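Local structure of N-terminal domain of PorA (28-171) (6KJK) at residues 4-8 / 124-128; 19-23 / 33-37; 36-42 / 86-92; 49-55 / 110-116; 100-106 / 133-137. The protein is a cargo protein of the type IX secretion system that affects PorXY-SigP signalling, this chain being its N-terminal domain. All coordinates share one frame; numbering follows the deposited sequence.

The domain has no helix, and more than half of its residues lie in strands, arranged as two sheets packed together. Interactions 1 and 2 bridge the sheets: strand 5-9 meets strand 125-133, and strand 18-22 meets strand 31-42, centres about 16 Å apart. Interaction 3 pairs strands within the antiparallel sheet, interaction 4 within the mixed sheet, and their side chains meet in the core. Interaction 5, about 29 Å from both, ties the start of strand 105-115 to the turn after strand 125-133, both in the mixed sheet. Along the sequence, interactions 2, 3 and 4 are nested inside the loop closed by interaction 1, so distant parts of the chain form one compact sandwich.

Interaction 1. Residues 4-8 / 124-128; sequences QVVIK and LATVN
Val5 and Ile7 pack on Leu124, Ala125 and Val127 in an apolar contact between the two sheets of the beta sandwich. Strand 5-8 belongs to the antiparallel sheet and strand 125-128 to the mixed one; their axes come within 6.6 Å and run in nearly the same direction, 26° apart. At one end Val5 CB lies 4.0 Å from Leu124 CB, and the CG1 branch of the valine reaches the methyl of Ala125. Ile7 carries the middle. Its CG1 stands anti to the carbonyl carbon (chi1 -64°) and the chain is extended beyond it, which sends CD1 across the gap to settle 3.9 Å from Ala125 CB and 3.7 Å from Val127 CG1. The small Ala125 lets the longer isoleucine come close to the opposing strand, and the branched Val127 flanks it on the next inward position. Side chains alternate in direction along the strand, which puts Thr126 on the side away from Val5 and Ile7, its OG1 hydrogen-bonded to Ser112 OG on strand 105-115. Where the two segments begin, water 1 joins the backbones: it accepts from Val5 N at 2.9 Å and donates to Leu124 O at 2.8 Å. Between these strands cohesion is therefore chiefly hydrophobic, with the water supplying polar partners to two backbone groups that do not bond to each other directly.

Interaction 2. Residues 19-23 / 33-37; sequences TVDIT and EMKFK
Ile22 lies between Met34 and Phe36, touching the opposing strand with every branch. Its CG2 sits 3.7 Å from Lys35 O, its CG1 lies 4.2 Å from Phe36 CB, and its CD1 comes close to Phe36 CA. Met34 runs counter to Ile22; a bend near the end of its chain (chi3 73°) lays CE 3.4 Å from Ile22 O, so the terminal methyl of the unbranched methionine lies against the backbone at the end of strand 18-22. Val20 is set perpendicular to Phe36 and puts CG1 in the plane of the ring, at its edge, 4.0 Å from CE1. A chi1 of 167° swings the Phe36 ring away from its own backbone N and presents that edge to the valine, whose compact branched side chain fits beside it.

Further out, the strands belong to different sheets, and their axes pass 8.0 Å apart at 146°. Strand 18-22 is bound along its backbone to strand 125-133, whose Ile129 and Phe131 also reach Phe36 and Met34 respectively, while Leu92 packs on Phe36. Asp21 points away from this interior and forms a salt bridge with Lys132, as suits a charged residue on the outer side. The contact itself depends on the burial of apolar surface and the fit of methyl groups around a ring and against peptide carbonyls, with charge kept outside it.

Interaction 3. Residues 36-42 / 86-92; sequences FKGMVIN and GGEGEPL
Leu92 leans on the Phe36 ring from its edge, bringing CD2 to 3.9 Å from CE2, and the same methyl touches Val40 CG2 at 4.1 Å. The leucine reaches both because its first torsion (chi1 170°) sends the branch toward Phe36 and Val40, with only CB beside Gly38 O. A CB on Gly38 would point to this same face and crowd Phe36 CZ, so glycine lets the ring lie there. That face looks into the sandwich, where Leu92 meets Phe111 of the other sheet. Met39 and Pro91 occupy the opposite face. The methionine chain is folded toward the proline, with SD beside Pro91 and CE reaching back to the Gly89-Glu90 peptide, but two conformers are deposited and the closest approaches are doubtful.

Between these faces runs an antiparallel beta ladder. Gly38 and Leu92 form one hydrogen-bonded pair, with Gly38 N to Leu92 O at 2.8 Å, and Val40 and Glu90 form another, with Val40 N to Glu90 O at 2.9 Å. Pro91, which lacks an amide hydrogen, suits the non-hydrogen-bonded position opposite Met39. Strand 5-9 flanks strand 31-42 on its other side.

Before Glu90 the chain comes in through a bend at Gly89, whose positive phi (101°) is natural to glycine, and Ile41 covers it with CG1 4.0 Å from Gly89 CA. Another backbone bond, Asn42 N to Gly86 O at 2.9 Å, ties the start of that bend to strand 31-42. The donor stands well above that carbonyl's plane, while the buried amide of Asn42 bonds to Ser44 N, Thr46 O and Val85 O.

Interaction 4. Residues 49-55 / 110-116; sequences NVIGKIT and TFSCFPE
Strands 49-55 and 110-115 run antiparallel, their directions 149° apart, with paired backbone bonds joining Ile51 to Phe114 and Lys53 to Ser112, and a single bond of 2.9 Å from Thr55 N to Thr110 O. On one face Phe114 is flanked by two side chains. Lys53 runs perpendicular to it: Lys53 CG lies 3.9 Å from Phe114 CD1, and the extended chain beyond carries NZ nearly above the ring, 5.2 Å from the centroid, at most a weak cation-pi attraction. Thr55 CG2 instead meets the ring in plane at its edge, 3.9 Å from CE1. Beside it, water 3 bridges Thr55 OG1 and Ser112 OG; the serine suits its place because its hydroxyl also bonds to Thr126 OG1 of the next strand.

The other face turns inward. Phe111 brings CE1 to 3.5 Å from Gly52 CA, obliquely to the ring, an approach that the missing side chain permits. Ile54 CD1 lies near the plane of the Phe111 ring, at its edge, and 4.1 Å from Phe111 CB. Where the pairing ends, Asn49 and Glu116 lie side by side: Asn49 ND2 donates to Glu116 OE1 at 3.3 Å, arriving 56° out of the carboxylate plane, and Glu116 N bonds Asn49 O, which water 2 also bridges. While the outer face mixes Phe114 and Ile51 with Lys53 and Ser112, Phe111, Ile54 and Cys113 turn to the facing sheet, where Phe111 reaches Leu67 and Leu92, the inward packing of a beta sandwich.

Interaction 5. Residues 100-106 / 133-137; sequences VSNEGHT and YKGGG
Tyr133 ends strand 125-133 against His105 and opens a type I' beta turn that runs to Gly136. Its backbone makes an antiparallel hydrogen-bonded pair with His105: Tyr133 N donates to His105 O at 2.9 Å, while Tyr133 O accepts both from His105 N and, closing the turn, from Gly136 N. The side chain, trans about its first bond (chi1 175°), stretches along the 100-106 segment until OH accepts a nearly straight bond of 3.2 Å from Ser101 N. That hydroxyl is also hydrogen-bonded to Glu32, so tyrosine suits a place needing both a broad ring and a polar tip. The His105 ring lies obliquely to the Tyr133 ring, planes 53° apart, and both rings pack edge-to-face with Phe98; His105 NE2 bonds to Tyr96 OH.

Lys134 follows with the positive phi of the turn and doubles back over its neighbour, CG 3.7 Å above the plane of the Tyr133 ring and over its centre. Its extended chain carries NZ to Ser101 O at 2.8 Å, and water 4 links the ammonium to Asn102 OD1. Across from it, Ser101 OG accepts from Glu103 N in an ST turn that shapes this loop. Gly135 and Gly136 continue with positive phi angles, which glycine readily adopts. Gly136 O receives the hydroxyl of Thr106, OG1 to O 2.8 Å, in the carbonyl plane and on a lone pair. At Gly137 the chain comes alongside Gly104, two residues without side chains, and Gly137 CA lies 3.4 Å from Gly104 O.

Interaction 1. Residues 4-8 / 124-128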
# COMPACT_ATOMS: atom_id res chain seq x y z
N GLN A 4 -5.79 -6.17 -16.66
CA GLN A 4 -5.52 -4.87 -17.27
C GLN A 4 -5.08 -3.81 -16.27
O GLN A 4 -4.49 -2.82 -16.64
CB GLN A 4 -6.74 -4.36 -18.05
CG GLN A 4 -7.30 -5.34 -19.08
CD GLN A 4 -6.66 -5.22 -20.45
OE1 GLN A 4 -6.29 -4.13 -20.89
NE2 GLN A 4 -6.51 -6.35 -21.14
N VAL A 5 -5.34 -4.03 -14.98
CA VAL A 5 -4.87 -3.13 -13.93
C VAL A 5 -3.71 -3.81 -13.23
O VAL A 5 -3.84 -4.97 -12.81
CB VAL A 5 -5.98 -2.80 -12.92
CG1 VAL A 5 -5.42 -1.96 -11.80
CG2 VAL A 5 -7.10 -2.09 -13.64
N VAL A 6 -2.58 -3.12 -13.12
CA VAL A 6 -1.39 -3.66 -12.49
C VAL A 6 -0.85 -2.67 -11.47
O VAL A 6 -1.17 -1.47 -11.49
CB VAL A 6 -0.27 -4.05 -13.49
CG1 VAL A 6 -0.81 -5.06 -14.49
CG2 VAL A 6 0.27 -2.83 -14.24
N ILE A 7 -0.02 -3.18 -10.58
CA ILE A 7 0.74 -2.37 -9.64
C ILE A 7 2.20 -2.44 -10.05
O ILE A 7 2.71 -3.53 -10.36
CB ILE A 7 0.51 -2.86 -8.20
CG1 ILE A 7 -0.98 -2.64 -7.85
CG2 ILE A 7 1.40 -2.12 -7.22
CD1 ILE A 7 -1.47 -3.45 -6.65
N LYS A 8 2.85 -1.29 -10.12
CA LYS A 8 4.24 -1.16 -10.48
C LYS A 8 5.02 -0.65 -9.27
O LYS A 8 4.56 0.27 -8.57
CB LYS A 8 4.37 -0.17 -11.64
CG LYS A 8 5.74 0.02 -12.24
CD LYS A 8 5.66 0.92 -13.46
CE LYS A 8 7.00 1.07 -14.15
NZ LYS A 8 6.80 1.78 -15.44
N LEU A 124 -9.07 -6.11 -8.72
CA LEU A 124 -8.40 -6.00 -10.00
C LEU A 124 -6.90 -6.20 -9.91
O LEU A 124 -6.27 -6.60 -10.89
CB LEU A 124 -8.64 -4.60 -10.60
CG LEU A 124 -10.11 -4.23 -10.71
CD1 LEU A 124 -10.28 -2.74 -10.96
CD2 LEU A 124 -10.78 -5.03 -11.81
N ALA A 125 -6.31 -5.90 -8.75
CA ALA A 125 -4.88 -6.04 -8.52
C ALA A 125 -4.65 -6.00 -7.03
O ALA A 125 -5.34 -5.27 -6.32
CB ALA A 125 -4.08 -4.91 -9.18
N THR A 126 -3.67 -6.77 -6.57
CA THR A 126 -3.38 -6.88 -5.15
C THR A 126 -1.88 -6.94 -4.97
O THR A 126 -1.17 -7.61 -5.74
CB THR A 126 -4.00 -8.19 -4.62
OG1 THR A 126 -5.42 -8.08 -4.74
CG2 THR A 126 -3.62 -8.45 -3.16
N VAL A 127 -1.40 -6.28 -3.92
CA VAL A 127 -0.02 -6.39 -3.50
C VAL A 127 -0.01 -6.58 -1.99
O VAL A 127 -0.81 -5.98 -1.26
CB VAL A 127 0.83 -5.17 -3.93
CG1 VAL A 127 0.28 -3.85 -3.37
CG2 VAL A 127 2.29 -5.36 -3.60
N ASN A 128 0.88 -7.45 -1.54
CA ASN A 128 1.13 -7.67 -0.13
C ASN A 128 2.43 -6.98 0.23
O ASN A 128 3.44 -7.14 -0.47
CB ASN A 128 1.24 -9.17 0.18
CG ASN A 128 0.04 -9.90 -0.26
OD1 ASN A 128 -1.04 -9.77 0.34
ND2 ASN A 128 0.16 -10.64 -1.36
O HOH W 1 -6.78 -6.17 -13.62

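Interaction 2. Residues 19-23 / 33-37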
# COMPACT_ATOMS: atom_id res chain seq x y z
N THR A 19 4.47 -10.08 -3.29
CA THR A 19 4.86 -9.61 -1.97
C THR A 19 6.11 -8.74 -2.10
O THR A 19 7.07 -9.12 -2.77
CB THR A 19 5.10 -10.77 -0.99
OG1 THR A 19 3.87 -11.49 -0.84
CG2 THR A 19 5.54 -10.23 0.36
N VAL A 20 6.05 -7.56 -1.51
CA VAL A 20 7.11 -6.56 -1.55
C VAL A 20 7.58 -6.33 -0.13
O VAL A 20 6.77 -5.97 0.75
CB VAL A 20 6.60 -5.23 -2.15
CG1 VAL A 20 7.68 -4.14 -2.00
CG2 VAL A 20 6.25 -5.41 -3.62
N ASP A 21 8.88 -6.51 0.10
CA ASP A 21 9.47 -6.30 1.41
C ASP A 21 10.14 -4.93 1.45
O ASP A 21 10.94 -4.60 0.57
CB ASP A 21 10.54 -7.36 1.73
CG ASP A 21 9.97 -8.73 2.06
OD1 ASP A 21 8.75 -8.92 2.19
OD2 ASP A 21 10.79 -9.67 2.18
N ILE A 22 9.79 -4.13 2.43
CA ILE A 22 10.38 -2.83 2.67
C ILE A 22 11.20 -2.98 3.95
O ILE A 22 10.70 -3.50 4.95
CB ILE A 22 9.28 -1.78 2.87
CG1 ILE A 22 8.36 -1.64 1.63
CG2 ILE A 22 9.87 -0.44 3.28
CD1 ILE A 22 9.02 -1.08 0.43
N THR A 23 12.46 -2.56 3.91
CA THR A 23 13.34 -2.63 5.07
C THR A 23 13.86 -1.28 5.51
O THR A 23 14.31 -1.14 6.64
CB THR A 23 14.55 -3.52 4.77
OG1 THR A 23 15.21 -2.99 3.60
CG2 THR A 23 14.13 -4.95 4.49
N GLU A 33 9.53 5.55 10.66
CA GLU A 33 8.63 5.57 9.51
C GLU A 33 9.21 4.69 8.42
O GLU A 33 10.40 4.79 8.11
CB GLU A 33 8.39 6.98 8.97
CG GLU A 33 7.32 7.04 7.88
CD GLU A 33 7.16 8.41 7.26
OE1 GLU A 33 7.65 8.61 6.13
OE2 GLU A 33 6.51 9.27 7.89
N MET A 34 8.38 3.82 7.85
CA MET A 34 8.72 3.03 6.68
C MET A 34 7.70 3.32 5.60
O MET A 34 6.53 3.60 5.90
CB MET A 34 8.72 1.54 7.02
CG MET A 34 9.68 1.26 8.18
SD MET A 34 9.81 -0.46 8.67
CE MET A 34 10.75 -1.11 7.30
N LYS A 35 8.11 3.29 4.34
CA LYS A 35 7.21 3.70 3.27
C LYS A 35 7.29 2.78 2.07
O LYS A 35 8.38 2.52 1.55
CB LYS A 35 7.50 5.13 2.85
CG LYS A 35 6.61 5.64 1.75
CD LYS A 35 7.10 7.01 1.35
CE LYS A 35 5.97 7.96 1.06
NZ LYS A 35 6.38 9.00 0.05
N PHE A 36 6.14 2.33 1.60
CA PHE A 36 5.99 1.66 0.32
C PHE A 36 5.50 2.67 -0.70
O PHE A 36 4.61 3.49 -0.42
CB PHE A 36 4.94 0.55 0.46
CG PHE A 36 4.46 -0.01 -0.85
CD1 PHE A 36 5.12 -1.06 -1.45
CD2 PHE A 36 3.37 0.53 -1.51
CE1 PHE A 36 4.70 -1.56 -2.65
CE2 PHE A 36 2.95 0.03 -2.72
CZ PHE A 36 3.61 -1.03 -3.29
N LYS A 37 6.09 2.63 -1.89
CA LYS A 37 5.70 3.50 -2.99
C LYS A 37 5.54 2.68 -4.26
O LYS A 37 6.40 1.85 -4.58
CB LYS A 37 6.75 4.60 -3.26
CG LYS A 37 6.75 5.74 -2.22
CD LYS A 37 7.93 6.68 -2.50
CE LYS A 37 7.71 7.41 -3.81
NZ LYS A 37 8.43 8.73 -3.85

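Interaction 3. Residues 36-42 / 86-92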
# COMPACT_ATOMS: atom_id res chain seq x y z
N PHE A 36 6.14 2.33 1.60
CA PHE A 36 5.99 1.66 0.32
C PHE A 36 5.50 2.67 -0.70
O PHE A 36 4.61 3.49 -0.42
CB PHE A 36 4.94 0.55 0.46
CG PHE A 36 4.46 -0.01 -0.85
CD1 PHE A 36 5.12 -1.06 -1.45
CD2 PHE A 36 3.37 0.53 -1.51
CE1 PHE A 36 4.70 -1.56 -2.65
CE2 PHE A 36 2.95 0.03 -2.72
CZ PHE A 36 3.61 -1.03 -3.29
N LYS A 37 6.09 2.63 -1.89
CA LYS A 37 5.70 3.50 -2.99
C LYS A 37 5.54 2.68 -4.26
O LYS A 37 6.40 1.85 -4.58
CB LYS A 37 6.75 4.60 -3.26
CG LYS A 37 6.75 5.74 -2.22
CD LYS A 37 7.93 6.68 -2.50
CE LYS A 37 7.71 7.41 -3.81
NZ LYS A 37 8.43 8.73 -3.85
N GLY A 38 4.48 2.94 -4.99
CA GLY A 38 4.27 2.29 -6.26
C GLY A 38 3.30 3.09 -7.09
O GLY A 38 3.04 4.27 -6.81
N MET A 39 2.80 2.47 -8.14
CA MET A 39 1.87 3.08 -9.08
C MET A 39 0.80 2.06 -9.42
O MET A 39 1.12 0.87 -9.60
CB MET A 39 2.57 3.45 -10.40
CG MET A 39 3.69 4.47 -10.28
SD MET A 39 3.11 6.16 -10.00
CE MET A 39 1.78 6.19 -11.12
N VAL A 40 -0.45 2.50 -9.53
CA VAL A 40 -1.52 1.66 -10.07
C VAL A 40 -1.75 2.11 -11.51
O VAL A 40 -2.02 3.29 -11.77
CB VAL A 40 -2.79 1.80 -9.24
CG1 VAL A 40 -3.88 0.93 -9.86
CG2 VAL A 40 -2.52 1.35 -7.81
N ILE A 41 -1.66 1.16 -12.45
CA ILE A 41 -1.71 1.47 -13.87
C ILE A 41 -2.86 0.72 -14.50
O ILE A 41 -3.01 -0.48 -14.28
CB ILE A 41 -0.38 1.08 -14.55
CG1 ILE A 41 0.75 1.92 -13.95
CG2 ILE A 41 -0.43 1.27 -16.09
CD1 ILE A 41 2.11 1.37 -14.18
N ASN A 42 -3.66 1.41 -15.30
CA ASN A 42 -4.69 0.76 -16.09
C ASN A 42 -4.16 0.68 -17.52
O ASN A 42 -3.95 1.71 -18.16
CB ASN A 42 -5.97 1.61 -16.06
CG ASN A 42 -6.98 1.18 -17.10
OD1 ASN A 42 -6.99 0.03 -17.54
ND2 ASN A 42 -7.85 2.12 -17.50
N GLY A 86 -5.67 5.46 -15.65
CA GLY A 86 -5.33 5.17 -17.03
C GLY A 86 -3.89 4.70 -17.17
O GLY A 86 -3.27 4.18 -16.21
N GLY A 87 -3.33 4.87 -18.37
CA GLY A 87 -2.06 4.24 -18.68
C GLY A 87 -0.86 4.88 -18.02
O GLY A 87 0.17 4.22 -17.85
N GLU A 88 -0.96 6.16 -17.69
CA GLU A 88 0.18 6.80 -17.04
C GLU A 88 0.26 6.42 -15.57
O GLU A 88 1.36 6.40 -15.00
CB GLU A 88 0.07 8.31 -17.18
CG GLU A 88 0.28 8.74 -18.60
CD GLU A 88 0.06 10.22 -18.79
OE1 GLU A 88 1.06 10.97 -18.86
OE2 GLU A 88 -1.11 10.63 -18.88
N GLY A 89 -0.87 6.12 -14.95
CA GLY A 89 -0.86 5.54 -13.62
C GLY A 89 -1.16 6.55 -12.53
O GLY A 89 -1.08 7.78 -12.72
N GLU A 90 -1.49 6.03 -11.37
CA GLU A 90 -1.77 6.83 -10.21
C GLU A 90 -0.79 6.44 -9.09
O GLU A 90 -0.71 5.26 -8.72
CB GLU A 90 -3.18 6.60 -9.74
CG GLU A 90 -3.55 7.45 -8.53
CD GLU A 90 -3.70 8.95 -8.86
OE1 GLU A 90 -3.15 9.41 -9.88
OE2 GLU A 90 -4.37 9.64 -8.06
N PRO A 91 -0.08 7.39 -8.52
CA PRO A 91 0.81 7.04 -7.40
C PRO A 91 0.06 6.42 -6.24
O PRO A 91 -1.08 6.78 -5.92
CB PRO A 91 1.41 8.39 -6.98
CG PRO A 91 1.34 9.22 -8.24
CD PRO A 91 0.08 8.80 -8.94
N LEU A 92 0.72 5.49 -5.58
CA LEU A 92 0.22 4.76 -4.44
C LEU A 92 1.31 4.75 -3.39
O LEU A 92 2.46 4.39 -3.69
CB LEU A 92 -0.05 3.30 -4.85
CG LEU A 92 -0.35 2.33 -3.73
CD1 LEU A 92 -1.62 2.72 -2.95
CD2 LEU A 92 -0.47 0.92 -4.32

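Interaction 4. Residues 49-55 / 110-116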
# COMPACT_ATOMS: atom_id res chain seq x y z
N ASN A 49 -12.73 3.57 -13.17
CA ASN A 49 -12.81 4.11 -11.82
C ASN A 49 -12.59 2.98 -10.83
O ASN A 49 -13.24 1.93 -10.91
CB ASN A 49 -14.18 4.74 -11.57
CG ASN A 49 -14.33 6.08 -12.27
OD1 ASN A 49 -13.39 6.59 -12.87
ND2 ASN A 49 -15.50 6.68 -12.15
N VAL A 50 -11.67 3.19 -9.90
CA VAL A 50 -11.33 2.19 -8.91
C VAL A 50 -11.33 2.79 -7.51
O VAL A 50 -11.30 4.01 -7.33
CB VAL A 50 -9.97 1.53 -9.21
CG1 VAL A 50 -9.97 0.90 -10.60
CG2 VAL A 50 -8.85 2.53 -9.14
N ILE A 51 -11.34 1.91 -6.51
CA ILE A 51 -11.08 2.30 -5.13
C ILE A 51 -9.94 1.42 -4.62
O ILE A 51 -9.90 0.22 -4.94
CB ILE A 51 -12.33 2.09 -4.26
CG1 ILE A 51 -13.46 3.01 -4.69
CG2 ILE A 51 -12.04 2.31 -2.79
CD1 ILE A 51 -14.80 2.60 -4.12
N GLY A 52 -9.04 2.01 -3.86
CA GLY A 52 -7.93 1.27 -3.24
C GLY A 52 -8.26 1.02 -1.78
O GLY A 52 -8.77 1.90 -1.09
N LYS A 53 -8.01 -0.21 -1.33
CA LYS A 53 -8.32 -0.60 0.04
C LYS A 53 -7.16 -1.35 0.66
O LYS A 53 -6.59 -2.26 0.04
CB LYS A 53 -9.56 -1.49 0.11
CG LYS A 53 -10.81 -0.88 -0.48
CD LYS A 53 -12.04 -1.64 -0.05
CE LYS A 53 -13.27 -1.13 -0.79
NZ LYS A 53 -14.52 -1.78 -0.29
N ILE A 54 -6.87 -1.01 1.90
CA ILE A 54 -6.08 -1.89 2.75
C ILE A 54 -7.03 -2.96 3.26
O ILE A 54 -7.96 -2.67 4.01
CB ILE A 54 -5.42 -1.11 3.88
CG1 ILE A 54 -4.44 -0.07 3.33
CG2 ILE A 54 -4.78 -2.08 4.90
CD1 ILE A 54 -3.24 -0.66 2.61
N THR A 55 -6.82 -4.20 2.84
CA THR A 55 -7.74 -5.29 3.15
C THR A 55 -7.26 -6.16 4.31
O THR A 55 -8.06 -6.96 4.83
CB THR A 55 -7.95 -6.19 1.91
OG1 THR A 55 -6.70 -6.76 1.55
CG2 THR A 55 -8.50 -5.41 0.72
N THR A 110 -2.08 -5.78 3.15
CA THR A 110 -2.46 -6.11 1.78
C THR A 110 -3.23 -4.93 1.24
O THR A 110 -4.09 -4.38 1.93
CB THR A 110 -3.30 -7.39 1.73
OG1 THR A 110 -2.52 -8.48 2.25
CG2 THR A 110 -3.73 -7.72 0.30
N PHE A 111 -2.90 -4.52 0.02
CA PHE A 111 -3.62 -3.47 -0.69
C PHE A 111 -4.24 -4.10 -1.92
O PHE A 111 -3.53 -4.79 -2.69
CB PHE A 111 -2.66 -2.36 -1.10
CG PHE A 111 -3.29 -1.34 -2.01
CD1 PHE A 111 -4.02 -0.27 -1.50
CD2 PHE A 111 -3.21 -1.49 -3.39
CE1 PHE A 111 -4.60 0.67 -2.37
CE2 PHE A 111 -3.80 -0.57 -4.26
CZ PHE A 111 -4.48 0.50 -3.74
N SER A 112 -5.51 -3.82 -2.17
CA SER A 112 -6.12 -4.20 -3.43
C SER A 112 -6.87 -3.04 -4.04
O SER A 112 -7.46 -2.21 -3.36
CB SER A 112 -7.13 -5.36 -3.27
OG SER A 112 -6.47 -6.53 -2.82
N CYS A 113 -6.89 -3.06 -5.36
CA CYS A 113 -7.68 -2.16 -6.18
C CYS A 113 -8.99 -2.87 -6.53
O CYS A 113 -8.96 -4.02 -6.99
CB CYS A 113 -6.88 -1.89 -7.46
SG CYS A 113 -7.35 -0.53 -8.48
N PHE A 114 -10.11 -2.21 -6.31
CA PHE A 114 -11.40 -2.79 -6.66
C PHE A 114 -12.09 -1.88 -7.67
O PHE A 114 -11.89 -0.65 -7.65
CB PHE A 114 -12.30 -2.82 -5.44
CG PHE A 114 -11.88 -3.80 -4.40
CD1 PHE A 114 -10.92 -3.46 -3.43
CD2 PHE A 114 -12.47 -5.05 -4.35
CE1 PHE A 114 -10.56 -4.38 -2.46
CE2 PHE A 114 -12.10 -5.96 -3.36
CZ PHE A 114 -11.14 -5.61 -2.42
N PRO A 115 -12.92 -2.43 -8.54
CA PRO A 115 -13.83 -1.58 -9.31
C PRO A 115 -14.66 -0.77 -8.34
O PRO A 115 -14.91 -1.17 -7.20
CB PRO A 115 -14.71 -2.58 -10.06
CG PRO A 115 -13.99 -3.89 -9.99
CD PRO A 115 -13.26 -3.86 -8.69
N GLU A 116 -15.06 0.41 -8.81
CA GLU A 116 -15.84 1.35 -8.03
C GLU A 116 -16.86 0.70 -7.10
O GLU A 116 -17.08 1.16 -5.98
CB GLU A 116 -16.54 2.30 -8.99
CG GLU A 116 -16.47 3.67 -8.51
CD GLU A 116 -17.41 4.54 -9.25
OE1 GLU A 116 -17.38 4.60 -10.50
OE2 GLU A 116 -18.20 5.15 -8.53
O HOH W 2 -15.27 0.40 -11.88
O HOH W 3 -7.23 -8.18 -0.79

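Interaction 5. Residues 100-106 / 133-137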
# COMPACT_ATOMS: atom_id res chain seq x y z
N VAL A 100 10.31 3.54 17.96
CA VAL A 100 11.66 2.99 17.95
C VAL A 100 11.74 1.86 18.97
O VAL A 100 11.19 1.95 20.08
CB VAL A 100 12.68 4.10 18.29
CG1 VAL A 100 14.06 3.50 18.50
CG2 VAL A 100 12.70 5.14 17.21
N SER A 101 12.39 0.77 18.57
CA SER A 101 12.61 -0.37 19.45
C SER A 101 13.96 -0.99 19.09
O SER A 101 14.43 -0.88 17.96
CB SER A 101 11.50 -1.42 19.30
OG SER A 101 11.75 -2.58 20.09
N ASN A 102 14.59 -1.64 20.08
CA ASN A 102 15.80 -2.39 19.76
C ASN A 102 15.50 -3.74 19.13
O ASN A 102 16.40 -4.37 18.58
CB ASN A 102 16.65 -2.57 21.02
CG ASN A 102 17.25 -1.26 21.48
OD1 ASN A 102 17.71 -0.46 20.66
ND2 ASN A 102 17.26 -1.04 22.79
N GLU A 103 14.25 -4.18 19.19
CA GLU A 103 13.80 -5.46 18.67
C GLU A 103 13.12 -5.23 17.33
O GLU A 103 12.47 -4.21 17.12
CB GLU A 103 12.78 -6.02 19.66
CG GLU A 103 11.99 -7.24 19.21
CD GLU A 103 10.95 -7.64 20.25
OE1 GLU A 103 10.00 -8.38 19.91
OE2 GLU A 103 11.08 -7.19 21.41
N GLY A 104 13.26 -6.21 16.43
CA GLY A 104 12.62 -6.13 15.14
C GLY A 104 11.21 -6.68 15.14
O GLY A 104 10.77 -7.37 16.06
N HIS A 105 10.47 -6.35 14.09
CA HIS A 105 9.14 -6.90 13.89
C HIS A 105 8.77 -6.68 12.44
O HIS A 105 9.43 -5.92 11.72
CB HIS A 105 8.09 -6.27 14.83
CG HIS A 105 7.51 -4.98 14.34
ND1 HIS A 105 8.06 -3.75 14.64
CD2 HIS A 105 6.40 -4.72 13.60
CE1 HIS A 105 7.34 -2.80 14.08
NE2 HIS A 105 6.31 -3.36 13.46
N THR A 106 7.71 -7.36 12.01
CA THR A 106 7.19 -7.17 10.66
C THR A 106 5.78 -6.61 10.75
O THR A 106 4.90 -7.21 11.38
CB THR A 106 7.18 -8.50 9.91
OG1 THR A 106 8.51 -9.04 9.86
CG2 THR A 106 6.69 -8.28 8.49
N TYR A 133 11.15 -4.43 9.89
CA TYR A 133 11.93 -3.50 10.69
C TYR A 133 13.01 -4.25 11.45
O TYR A 133 12.72 -5.19 12.20
CB TYR A 133 11.00 -2.82 11.69
CG TYR A 133 11.65 -1.89 12.68
CD1 TYR A 133 12.22 -0.70 12.27
CD2 TYR A 133 11.66 -2.21 14.05
CE1 TYR A 133 12.78 0.18 13.20
CE2 TYR A 133 12.21 -1.35 14.97
CZ TYR A 133 12.77 -0.17 14.55
OH TYR A 133 13.31 0.68 15.50
N LYS A 134 14.27 -3.83 11.27
CA LYS A 134 15.42 -4.39 12.00
C LYS A 134 15.42 -5.91 11.97
O LYS A 134 15.54 -6.59 13.00
CB LYS A 134 15.50 -3.84 13.43
CG LYS A 134 15.73 -2.36 13.50
CD LYS A 134 15.93 -1.85 14.92
CE LYS A 134 16.24 -0.36 14.93
NZ LYS A 134 16.30 0.27 16.27
N GLY A 135 15.28 -6.46 10.77
CA GLY A 135 15.32 -7.88 10.54
C GLY A 135 13.96 -8.54 10.48
O GLY A 135 13.86 -9.67 9.98
N GLY A 136 12.91 -7.88 10.95
CA GLY A 136 11.58 -8.42 10.89
C GLY A 136 11.18 -9.26 12.08
O GLY A 136 10.05 -9.74 12.11
N GLY A 137 12.08 -9.42 13.05
CA GLY A 137 11.76 -10.13 14.28
C GLY A 137 12.19 -11.58 14.25
O GLY A 137 12.02 -12.26 13.24
O HOH W 4 18.49 -0.53 17.72